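Side-chain contacts in general odorant-binding protein 28a (PDB 6QQ4), which probably binds and carries odorants in Drosophila melanogaster and is involved in detecting the floral odour beta-ionone: residues Leu27-Met30 and Pro35-Thr38; Leu44-Met49 and Gly53-Asn58; Ala65-Ala70 and Thr74-Ala79; Leu85-Thr90 and Lys116-Leu121; Ala92-Pro97 and Ala104-Thr109. One frame throughout, in Å; residues are numbered along the deposited sequence.

Contact 1 (Leu27-Met30 and Pro35-Thr38); sequences LQEM and PAST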
# COMPACT_ATOMS: atom_id res chain seq x y z
N LEU A 27 -12.39 -4.63 -0.31
CA LEU A 27 -11.41 -5.38 -1.08
C LEU A 27 -11.37 -4.90 -2.54
O LEU A 27 -10.30 -4.78 -3.13
CB LEU A 27 -11.73 -6.87 -1.02
CG LEU A 27 -10.57 -7.84 -1.19
CD1 LEU A 27 -9.63 -7.66 -0.02
CD2 LEU A 27 -11.08 -9.27 -1.26
N GLN A 28 -12.53 -4.63 -3.12
CA GLN A 28 -12.59 -4.21 -4.53
C GLN A 28 -11.95 -2.84 -4.73
O GLN A 28 -11.21 -2.63 -5.69
CB GLN A 28 -14.04 -4.21 -5.03
CG GLN A 28 -14.23 -5.01 -6.32
CD GLN A 28 -15.70 -5.31 -6.62
OE1 GLN A 28 -16.49 -5.56 -5.71
NE2 GLN A 28 -16.06 -5.31 -7.90
N GLU A 29 -12.21 -1.91 -3.81
CA GLU A 29 -11.54 -0.62 -3.87
C GLU A 29 -10.02 -0.77 -3.89
O GLU A 29 -9.33 -0.02 -4.59
CB GLU A 29 -11.96 0.27 -2.70
CG GLU A 29 -13.41 0.61 -2.73
CD GLU A 29 -13.81 1.66 -1.71
OE1 GLU A 29 -13.12 1.81 -0.67
OE2 GLU A 29 -14.81 2.35 -1.95
N MET A 30 -9.49 -1.72 -3.13
CA MET A 30 -8.05 -1.95 -3.11
C MET A 30 -7.50 -2.45 -4.45
O MET A 30 -6.51 -1.91 -4.94
CB MET A 30 -7.68 -2.97 -2.04
CG MET A 30 -7.40 -2.42 -0.67
SD MET A 30 -6.59 -3.68 0.36
CE MET A 30 -4.96 -3.78 -0.37
N PRO A 35 -9.06 5.27 -3.58
CA PRO A 35 -9.09 5.62 -2.15
C PRO A 35 -10.06 4.74 -1.35
O PRO A 35 -11.06 4.27 -1.88
CB PRO A 35 -9.56 7.08 -2.15
CG PRO A 35 -10.15 7.31 -3.51
CD PRO A 35 -9.43 6.40 -4.44
N ALA A 36 -9.77 4.53 -0.07
CA ALA A 36 -10.69 3.79 0.78
C ALA A 36 -11.88 4.68 1.09
O ALA A 36 -11.71 5.79 1.57
CB ALA A 36 -9.99 3.35 2.07
N SER A 37 -13.09 4.20 0.82
CA SER A 37 -14.28 5.00 1.10
C SER A 37 -14.84 4.72 2.50
O SER A 37 -15.78 5.38 2.93
CB SER A 37 -15.37 4.73 0.05
OG SER A 37 -15.84 3.40 0.13
N THR A 38 -14.25 3.76 3.21
CA THR A 38 -14.64 3.46 4.59
C THR A 38 -13.42 3.38 5.50
O THR A 38 -12.31 3.16 5.02
CB THR A 38 -15.41 2.11 4.70
OG1 THR A 38 -14.52 1.02 4.48
CG2 THR A 38 -16.55 2.02 3.66
O HOH W 1 -13.21 5.28 -2.78
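E29 of helix 24-31 reaches across to S37 in the loop that leads to helix 39-52. The contact lies at the surface of the all-helical PBP/GOBP fold and ties helix 24-31 to that loop. P35 comes first in 35-38. Its carbonyl O is 3.4 Å from E29 OE1, and the two acceptors cannot bond directly. Water 1 bridges this part, donating to P35 O at 2.5 Å and weakly to E29 OE2. A36 follows, with its CA 3.5 Å from E29 OE1. The A36 backbone N is hydrogen-bonded to E105 of helix 100-117. S37 carries the contact and uses both oxygens of the E29 carboxylate. S37 N donates to E29 OE1 at 2.8 Å, with an N-H...O angle of 165°. S37 OG donates to E29 OE2 at 2.5 Å. Both donors come from the syn sides, about 20° out of the carboxylate plane. The serine OG sits between its own backbone N and carbonyl carbon (chi1 66°), and from there it can meet the same carboxylate as its N. Two such bonds should restrain the carboxylate from turning. T38 is the N-cap of helix 39-52: its OG1 is hydrogen-bonded to D26 and accepts from G41 N.

Contact 2 (Leu44-Met49 and Gly53-Asn58); sequences LRACVM and GILDAN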
# COMPACT_ATOMS: atom_id res chain seq x y z
N LEU A 44 -7.99 -1.94 6.69
CA LEU A 44 -7.60 -3.09 5.87
C LEU A 44 -6.24 -2.79 5.26
O LEU A 44 -5.29 -3.56 5.36
CB LEU A 44 -8.64 -3.39 4.79
CG LEU A 44 -8.30 -4.49 3.77
CD1 LEU A 44 -8.11 -5.83 4.46
CD2 LEU A 44 -9.37 -4.58 2.70
N ARG A 45 -6.13 -1.62 4.66
CA ARG A 45 -4.88 -1.21 4.04
C ARG A 45 -3.71 -1.15 5.02
O ARG A 45 -2.60 -1.53 4.66
CB ARG A 45 -5.08 0.12 3.34
CG ARG A 45 -5.94 -0.08 2.11
CD ARG A 45 -6.59 1.18 1.61
NE ARG A 45 -7.67 0.87 0.68
CZ ARG A 45 -7.87 1.51 -0.47
NH1 ARG A 45 -7.05 2.51 -0.82
NH2 ARG A 45 -8.88 1.15 -1.26
N ALA A 46 -3.96 -0.70 6.25
CA ALA A 46 -2.90 -0.69 7.27
C ALA A 46 -2.40 -2.11 7.55
O ALA A 46 -1.21 -2.33 7.70
CB ALA A 46 -3.39 -0.06 8.56
N CYS A 47 -3.34 -3.04 7.62
CA CYS A 47 -3.04 -4.43 7.94
C CYS A 47 -2.19 -5.07 6.83
O CYS A 47 -1.25 -5.82 7.10
CB CYS A 47 -4.33 -5.22 8.15
SG CYS A 47 -4.11 -6.99 8.57
N VAL A 48 -2.52 -4.77 5.59
CA VAL A 48 -1.71 -5.23 4.47
C VAL A 48 -0.31 -4.60 4.47
O VAL A 48 0.70 -5.30 4.34
CB VAL A 48 -2.39 -4.93 3.13
CG1 VAL A 48 -1.45 -5.21 1.98
CG2 VAL A 48 -3.66 -5.77 3.01
N MET A 49 -0.24 -3.29 4.62
CA MET A 49 1.04 -2.59 4.60
C MET A 49 1.96 -3.09 5.72
O MET A 49 3.16 -3.26 5.52
CB MET A 49 0.84 -1.09 4.71
CG MET A 49 0.32 -0.43 3.43
SD MET A 49 0.20 1.36 3.64
CE MET A 49 -0.62 1.84 2.11
N GLY A 53 5.48 -4.72 5.58
CA GLY A 53 6.55 -4.10 6.34
C GLY A 53 6.86 -2.70 5.88
O GLY A 53 7.72 -2.03 6.46
N ILE A 54 6.17 -2.24 4.83
CA ILE A 54 6.34 -0.87 4.35
C ILE A 54 5.76 0.10 5.40
O ILE A 54 6.21 1.24 5.52
CB ILE A 54 5.69 -0.67 2.95
CG1 ILE A 54 5.91 0.76 2.42
CG2 ILE A 54 4.20 -1.08 2.94
CD1 ILE A 54 7.39 1.15 2.19
N LEU A 55 4.81 -0.39 6.19
CA LEU A 55 4.33 0.36 7.35
C LEU A 55 4.79 -0.35 8.62
O LEU A 55 4.55 -1.54 8.79
CB LEU A 55 2.80 0.47 7.33
CG LEU A 55 2.18 1.35 8.41
CD1 LEU A 55 2.65 2.75 8.23
CD2 LEU A 55 0.63 1.27 8.36
N ASP A 56 5.43 0.38 9.53
CA ASP A 56 5.97 -0.26 10.73
C ASP A 56 5.01 -0.15 11.91
O ASP A 56 3.98 0.53 11.83
CB ASP A 56 7.34 0.31 11.10
CG ASP A 56 7.31 1.79 11.48
OD1 ASP A 56 6.34 2.25 12.13
OD2 ASP A 56 8.28 2.50 11.15
N ALA A 57 5.37 -0.82 12.99
CA ALA A 57 4.57 -0.95 14.20
C ALA A 57 4.23 0.38 14.88
O ALA A 57 3.36 0.43 15.75
CB ALA A 57 5.30 -1.86 15.21
N ASN A 58 4.92 1.46 14.48
CA ASN A 58 4.53 2.79 14.95
C ASN A 58 3.81 3.58 13.86
O ASN A 58 3.64 4.80 13.97
CB ASN A 58 5.75 3.56 15.44
CG ASN A 58 6.03 3.29 16.91
OD1 ASN A 58 6.67 2.29 17.26
ND2 ASN A 58 5.54 4.17 17.79
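M49, near the end of helix 39-52, meets G53, I54 and L55 as the chain leaves that helix. The backbone bonds lie where helix 39-52 ends. G53 N donates to M49 O at 2.7 Å, bent to 140° at the hydrogen. L55 N makes a weak bond to the same oxygen at 3.4 Å, although it points straight at it. One carbonyl thus holds two residues of the outgoing chain. G53 has positive phi (96°), which turns the chain out of the helix.

The second kind of interaction is apolar. M49 CB lies 3.6 Å from L55 CB and 3.8 Å from I54 CG2. Beyond CG, which is still 4.0 Å from I54 CG2, the M49 chain is extended and its end leads away from the loop. In L55, CG is anti to the backbone N (chi1 -174°), and CD2 comes within 4.2 Å of A46 CB. Both side chains of this pair are buried.

Internal to the loop, D56 OD1 accepts from N58 N at 2.9 Å, an Asx turn, and it also accepts from K60 N.

Two other helices pack against these residues. A46 and M49 pack on A104, and L55 packs on Y107, both of helix 100-117. V48 touches L9 and A13 of helix 2-20. C47 faces away from the loop and forms a disulfide with C16 of that same helix.

Contact 3 (Ala65-Ala70 and Thr74-Ala79); sequences AGHEKA and TGNDPA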
# COMPACT_ATOMS: atom_id res chain seq x y z
N ALA A 65 15.10 -2.30 3.35
CA ALA A 65 14.84 -3.51 2.56
C ALA A 65 14.04 -3.15 1.31
O ALA A 65 12.98 -3.72 1.04
CB ALA A 65 14.11 -4.57 3.39
N GLY A 66 14.57 -2.18 0.55
CA GLY A 66 13.89 -1.62 -0.60
C GLY A 66 13.21 -2.60 -1.54
O GLY A 66 11.99 -2.60 -1.64
N HIS A 67 14.01 -3.44 -2.20
CA HIS A 67 13.50 -4.35 -3.22
C HIS A 67 12.36 -5.23 -2.74
O HIS A 67 11.33 -5.34 -3.40
CB HIS A 67 14.62 -5.26 -3.75
CG HIS A 67 14.11 -6.45 -4.49
ND1 HIS A 67 13.82 -6.43 -5.83
CD2 HIS A 67 13.82 -7.71 -4.06
CE1 HIS A 67 13.37 -7.61 -6.21
NE2 HIS A 67 13.36 -8.41 -5.16
N GLU A 68 12.56 -5.88 -1.59
CA GLU A 68 11.58 -6.80 -1.03
C GLU A 68 10.24 -6.08 -0.84
O GLU A 68 9.19 -6.69 -1.03
CB GLU A 68 12.07 -7.39 0.29
N LYS A 69 10.30 -4.80 -0.51
CA LYS A 69 9.09 -3.98 -0.31
C LYS A 69 8.44 -3.54 -1.63
O LYS A 69 7.28 -3.86 -1.90
CB LYS A 69 9.43 -2.73 0.52
CG LYS A 69 9.27 -2.89 2.03
CD LYS A 69 10.33 -3.79 2.63
CE LYS A 69 10.36 -3.68 4.15
NZ LYS A 69 10.65 -2.30 4.63
N ALA A 70 9.20 -2.81 -2.44
CA ALA A 70 8.68 -2.26 -3.69
C ALA A 70 8.20 -3.34 -4.67
O ALA A 70 7.22 -3.13 -5.40
CB ALA A 70 9.75 -1.38 -4.36
N THR A 74 5.02 -3.64 -7.56
CA THR A 74 5.25 -3.48 -9.00
C THR A 74 5.73 -4.75 -9.71
O THR A 74 5.73 -4.82 -10.94
CB THR A 74 6.30 -2.38 -9.27
OG1 THR A 74 7.56 -2.80 -8.74
CG2 THR A 74 5.89 -1.07 -8.61
N GLY A 75 6.14 -5.75 -8.93
CA GLY A 75 6.77 -6.93 -9.50
C GLY A 75 8.25 -6.68 -9.73
O GLY A 75 8.78 -5.64 -9.33
N ASN A 76 8.92 -7.63 -10.38
CA ASN A 76 10.37 -7.61 -10.52
C ASN A 76 10.92 -6.68 -11.61
O ASN A 76 12.13 -6.42 -11.63
CB ASN A 76 10.88 -9.03 -10.77
CG ASN A 76 11.18 -9.78 -9.48
OD1 ASN A 76 12.33 -9.87 -9.06
ND2 ASN A 76 10.14 -10.32 -8.85
N ASP A 77 10.07 -6.18 -12.51
CA ASP A 77 10.54 -5.36 -13.63
C ASP A 77 11.38 -4.14 -13.21
O ASP A 77 10.94 -3.35 -12.38
CB ASP A 77 9.36 -4.85 -14.46
CG ASP A 77 9.78 -3.79 -15.46
OD1 ASP A 77 10.16 -4.15 -16.60
OD2 ASP A 77 9.76 -2.59 -15.11
N PRO A 78 12.56 -3.97 -13.84
CA PRO A 78 13.54 -2.94 -13.44
C PRO A 78 13.03 -1.50 -13.52
O PRO A 78 13.14 -0.79 -12.53
CB PRO A 78 14.70 -3.15 -14.45
CG PRO A 78 14.53 -4.52 -14.94
CD PRO A 78 13.04 -4.75 -14.99
N ALA A 79 12.50 -1.08 -14.66
CA ALA A 79 12.06 0.31 -14.84
C ALA A 79 10.94 0.68 -13.85
O ALA A 79 11.02 1.72 -13.18
CB ALA A 79 11.60 0.54 -16.28
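The imidazole of H67 and the side-chain amide of N76 are the flat groups that meet here. N76 OD1 lies at the edge of the ring, in its plane, 3.8 Å from H67 CE1. The two planes are 62° apart, so the groups do not stack. H67, near the start of helix 66-74, swings its ring out toward the loop, with chi1 at 164°. L81 of helix 78-91 also touches the H67 side chain.

Nearer the core, the contact is a turn of helix 66-74 at its C-terminal end. T74 N donates to A70 O at 3.1 Å, in the carbonyl plane. T74 OG1 is 3.4 Å from A70 O, but its hydrogen bond goes to G75 O at 3.1 Å. G75 then leaves the helix with positive phi. D77 is the N-cap of helix 78-91, with its OD2 accepting from K80 N. Residues 74-79 therefore form a short corner between helices 66-74 and 78-91. N76 N is hydrogen-bonded to D1 OD2, which brings the chain's N-terminus to this corner. A70 CB is about 4 Å from a bound pentaethylene glycol, probably from crystallisation, so this side may border a pocket.

The two halves differ in chemistry. The buried half rests on one backbone hydrogen bond. The exposed half is a carbon-to-oxygen approach, probably weak, though a protonated imidazole might strengthen it.

Contact 4 (Leu85-Thr90 and Lys116-Leu121); sequences LEIGDT and KKHGLL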
# COMPACT_ATOMS: atom_id res chain seq x y z
N LEU A 85 10.58 2.54 -5.90
CA LEU A 85 11.62 2.90 -4.95
C LEU A 85 11.63 4.40 -4.74
O LEU A 85 11.71 4.86 -3.60
CB LEU A 85 12.98 2.42 -5.43
CG LEU A 85 13.28 0.95 -5.13
CD1 LEU A 85 14.45 0.45 -5.97
CD2 LEU A 85 13.56 0.78 -3.64
N GLU A 86 11.52 5.15 -5.82
CA GLU A 86 11.53 6.60 -5.72
C GLU A 86 10.25 7.11 -5.06
O GLU A 86 10.28 8.10 -4.34
CB GLU A 86 11.71 7.23 -7.10
CG GLU A 86 13.06 6.89 -7.71
CD GLU A 86 13.17 7.26 -9.18
OE1 GLU A 86 12.58 8.29 -9.58
OE2 GLU A 86 13.83 6.52 -9.93
N ILE A 87 9.14 6.42 -5.32
CA ILE A 87 7.86 6.76 -4.71
C ILE A 87 7.92 6.57 -3.20
O ILE A 87 7.43 7.41 -2.44
CB ILE A 87 6.72 5.93 -5.34
CG1 ILE A 87 6.50 6.40 -6.78
CG2 ILE A 87 5.44 6.01 -4.48
CD1 ILE A 87 5.50 5.58 -7.56
N GLY A 88 8.56 5.48 -2.76
CA GLY A 88 8.80 5.26 -1.35
C GLY A 88 9.55 6.40 -0.68
O GLY A 88 9.16 6.88 0.39
N ASP A 89 10.62 6.86 -1.31
CA ASP A 89 11.41 7.96 -0.73
C ASP A 89 10.62 9.27 -0.70
O ASP A 89 10.71 10.05 0.25
CB ASP A 89 12.72 8.15 -1.51
CG ASP A 89 13.77 7.13 -1.12
OD1 ASP A 89 13.59 6.47 -0.08
OD2 ASP A 89 14.77 6.99 -1.86
N THR A 90 9.83 9.50 -1.75
CA THR A 90 8.95 10.65 -1.78
C THR A 90 7.91 10.59 -0.65
O THR A 90 7.77 11.53 0.13
CB THR A 90 8.23 10.77 -3.13
OG1 THR A 90 9.16 11.20 -4.13
CG2 THR A 90 7.10 11.78 -3.03
N LYS A 116 0.50 7.90 -10.55
CA LYS A 116 -0.18 8.52 -11.69
C LYS A 116 0.72 9.51 -12.40
O LYS A 116 0.73 9.59 -13.62
CB LYS A 116 -1.45 9.24 -11.25
CG LYS A 116 -2.56 8.31 -10.81
CD LYS A 116 -3.59 9.11 -10.02
CE LYS A 116 -4.77 8.25 -9.59
NZ LYS A 116 -5.58 7.86 -10.76
N LYS A 117 1.47 10.26 -11.61
CA LYS A 117 2.43 11.22 -12.14
C LYS A 117 3.52 10.52 -12.96
O LYS A 117 3.85 10.96 -14.06
CB LYS A 117 3.03 12.02 -10.98
CG LYS A 117 4.18 12.94 -11.32
CD LYS A 117 4.28 14.07 -10.31
CE LYS A 117 4.02 13.60 -8.88
NZ LYS A 117 4.17 14.70 -7.86
N HIS A 118 4.04 9.41 -12.45
CA HIS A 118 5.14 8.68 -13.10
C HIS A 118 4.72 7.61 -14.11
O HIS A 118 5.55 6.82 -14.57
CB HIS A 118 6.02 8.03 -12.03
CG HIS A 118 6.79 9.01 -11.21
ND1 HIS A 118 7.66 9.92 -11.78
CD2 HIS A 118 6.83 9.23 -9.88
CE1 HIS A 118 8.20 10.66 -10.83
NE2 HIS A 118 7.71 10.26 -9.66
N GLY A 119 3.43 7.58 -14.44
CA GLY A 119 2.93 6.66 -15.45
C GLY A 119 2.70 5.22 -15.02
O GLY A 119 2.39 4.36 -15.86
N LEU A 120 2.84 4.92 -13.74
CA LEU A 120 2.47 3.60 -13.23
C LEU A 120 0.95 3.47 -13.07
O LEU A 120 0.40 2.38 -13.20
CB LEU A 120 3.15 3.33 -11.90
CG LEU A 120 4.61 2.92 -11.93
CD1 LEU A 120 5.08 2.64 -10.51
CD2 LEU A 120 4.80 1.70 -12.81
N LEU A 121 0.31 4.61 -12.80
CA LEU A 121 -1.11 4.72 -12.47
C LEU A 121 -1.60 3.66 -11.49
O LEU A 121 -2.55 3.91 -10.75
CB LEU A 121 -1.97 4.68 -13.73
CG LEU A 121 -2.26 6.06 -14.33
CD1 LEU A 121 -0.99 6.63 -14.98
CD2 LEU A 121 -3.40 6.01 -15.33
O HOH W 2 8.07 9.86 -6.36
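This is a small, mainly apolar contact in which I87 of helix 78-91 meets H118 and L120. These two belong to the C-terminal tail that follows helix 100-117. I87 CD1 lies 4.2 Å from L120 CD1, and the two side chains approach at a slant. I87 CG1 lies 4.2 Å from H118 CD2. The I87 chain is extended beyond CG1 (chi2 174°), which carries its CD1 out to the tail. I87 also touches F111 and E114 of helix 100-117. L120 also packs on K80 and I83, earlier in helix 78-91.

The polar part lies toward the outside. Water 2 is 2.8 Å from T90 OG1 and makes a weak bond to H118 NE2 at 3.3 Å. It links the helix to the imidazole without a direct bond. E86 OE1 is 5.3 Å from H118 NE2, not in contact.

I87 is also about 4 Å from a bound pentaethylene glycol, probably from crystallisation, so it may line a pocket. With aliphatic carbons and an imidazole carbon in touch and one weakly held water, the tail is probably held by packing more than by directed bonds. If H118 were charged, E86 might attract it weakly, though E86 already pairs with K82.

Contact 5 (Ala92-Pro97 and Ala104-Thr109); sequences AAITVP and AEAYGT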
# COMPACT_ATOMS: atom_id res chain seq x y z
N ALA A 92 7.54 8.68 2.06
CA ALA A 92 8.00 8.54 3.44
C ALA A 92 8.16 9.89 4.12
O ALA A 92 8.30 9.96 5.34
CB ALA A 92 9.31 7.77 3.51
N ALA A 93 8.11 10.96 3.34
CA ALA A 93 8.32 12.30 3.87
C ALA A 93 7.02 13.05 4.22
O ALA A 93 7.07 14.14 4.79
CB ALA A 93 9.14 13.11 2.88
N ILE A 94 5.86 12.50 3.87
CA ILE A 94 4.62 13.24 4.13
C ILE A 94 4.27 13.22 5.62
O ILE A 94 4.72 12.35 6.36
CB ILE A 94 3.43 12.69 3.32
CG1 ILE A 94 3.09 11.28 3.79
CG2 ILE A 94 3.71 12.76 1.82
CD1 ILE A 94 1.83 10.76 3.17
N THR A 95 3.46 14.18 6.06
CA THR A 95 2.91 14.15 7.41
C THR A 95 1.60 13.35 7.47
O THR A 95 0.68 13.57 6.66
CB THR A 95 2.68 15.56 7.96
OG1 THR A 95 1.93 16.33 7.02
CG2 THR A 95 4.01 16.25 8.23
N VAL A 96 1.50 12.44 8.44
CA VAL A 96 0.35 11.53 8.57
C VAL A 96 -0.21 11.57 9.99
O VAL A 96 0.45 12.06 10.89
CB VAL A 96 0.76 10.09 8.23
CG1 VAL A 96 1.37 10.03 6.82
CG2 VAL A 96 1.74 9.56 9.26
N PRO A 97 -1.44 11.06 10.20
CA PRO A 97 -1.97 11.09 11.57
C PRO A 97 -1.40 9.98 12.44
O PRO A 97 -0.80 9.04 11.93
CB PRO A 97 -3.47 10.88 11.38
CG PRO A 97 -3.74 11.07 9.90
CD PRO A 97 -2.47 10.62 9.24
N ALA A 104 -2.00 4.80 7.03
CA ALA A 104 -1.85 3.90 5.88
C ALA A 104 -2.50 4.51 4.64
O ALA A 104 -1.94 4.44 3.54
CB ALA A 104 -2.44 2.55 6.16
N GLU A 105 -3.66 5.13 4.82
CA GLU A 105 -4.36 5.72 3.68
C GLU A 105 -3.72 7.01 3.18
O GLU A 105 -3.77 7.32 1.99
CB GLU A 105 -5.82 5.97 4.05
CG GLU A 105 -6.68 6.43 2.91
CD GLU A 105 -6.71 5.44 1.75
OE1 GLU A 105 -6.25 4.30 1.92
OE2 GLU A 105 -7.22 5.80 0.66
N ALA A 106 -3.13 7.79 4.08
CA ALA A 106 -2.43 8.99 3.65
C ALA A 106 -1.18 8.58 2.84
O ALA A 106 -0.87 9.20 1.85
CB ALA A 106 -2.06 9.85 4.82
N TYR A 107 -0.50 7.52 3.26
CA TYR A 107 0.57 6.96 2.43
C TYR A 107 0.05 6.44 1.09
O TYR A 107 0.68 6.64 0.06
CB TYR A 107 1.31 5.83 3.18
CG TYR A 107 2.19 6.34 4.28
CD1 TYR A 107 3.08 7.39 4.06
CD2 TYR A 107 2.13 5.79 5.56
CE1 TYR A 107 3.88 7.86 5.07
CE2 TYR A 107 2.92 6.26 6.58
CZ TYR A 107 3.79 7.30 6.34
OH TYR A 107 4.59 7.76 7.36
N GLY A 108 -1.10 5.76 1.11
CA GLY A 108 -1.70 5.20 -0.10
C GLY A 108 -2.09 6.27 -1.11
O GLY A 108 -1.92 6.11 -2.31
N THR A 109 -2.63 7.38 -0.60
CA THR A 109 -2.88 8.55 -1.41
C THR A 109 -1.60 9.01 -2.10
O THR A 109 -1.59 9.30 -3.30
CB THR A 109 -3.43 9.70 -0.54
OG1 THR A 109 -4.66 9.28 0.05
CG2 THR A 109 -3.67 10.92 -1.40
O HOH W 3 5.88 10.21 7.19
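V96 and I94 grip Y107, and this is the tight part of the contact. V96 CG1 sits over one face of the Y107 ring, 3.9 Å from its centroid and 21° off the normal. This is a CH-pi contact, displaced somewhat toward the rim of the ring. V96 crosses the tyrosine at about a right angle. I94 approaches near the root of the ring, with its CD1 3.7 Å from Y107 CD1. With chi1 at 66°, I94 tucks CG1 over its own backbone, which also brings its CD1 to 3.4 Å from A106 O. V96 CG1 rests on A106 CB as well, at 4.0 Å.

The other side is wetter. Water 3 lies in the plane of the ring, at its edge. Y107 OH donates to it at 2.8 Å. The water in turn donates to A92 O at 3.1 Å and to I94 O at 2.6 Å. It thus bridges the phenol to two carbonyls of the loop. Y107 OH has a second polar partner, accepting from L61 N. A92 comes near Y107 only through its CA.

The loop between helices 78-91 and 100-117 is folded back over the second helix. The C91-C110 disulfide fastens the same pair. A disulfide-tied helical bundle of this kind is characteristic of insect odorant-binding proteins of the PBP/GOBP family.

How the contacts relate
Contacts 1, 2 and 3 follow one another along the chain. Contact 4 joins helix 78-91 to the C-terminal tail, and contact 5 lies within the sequence it spans. Contacts 4 and 5 both use helix 100-117; contacts 3 and 4 both use helix 78-91. Contacts 2 and 5 are the closest pair, with centres about 11 Å apart. Contacts 1 and 3 are the farthest, about 24 Å apart, on opposite sides of the chain's centre. R45 and E105 connect contacts 1, 2 and 5 by packing and polar links. Contacts 2, 3 and 4 each lie near bound pentaethylene glycol, probably from the crystallisation liquor, which may mark a common pocket within the helical bundle.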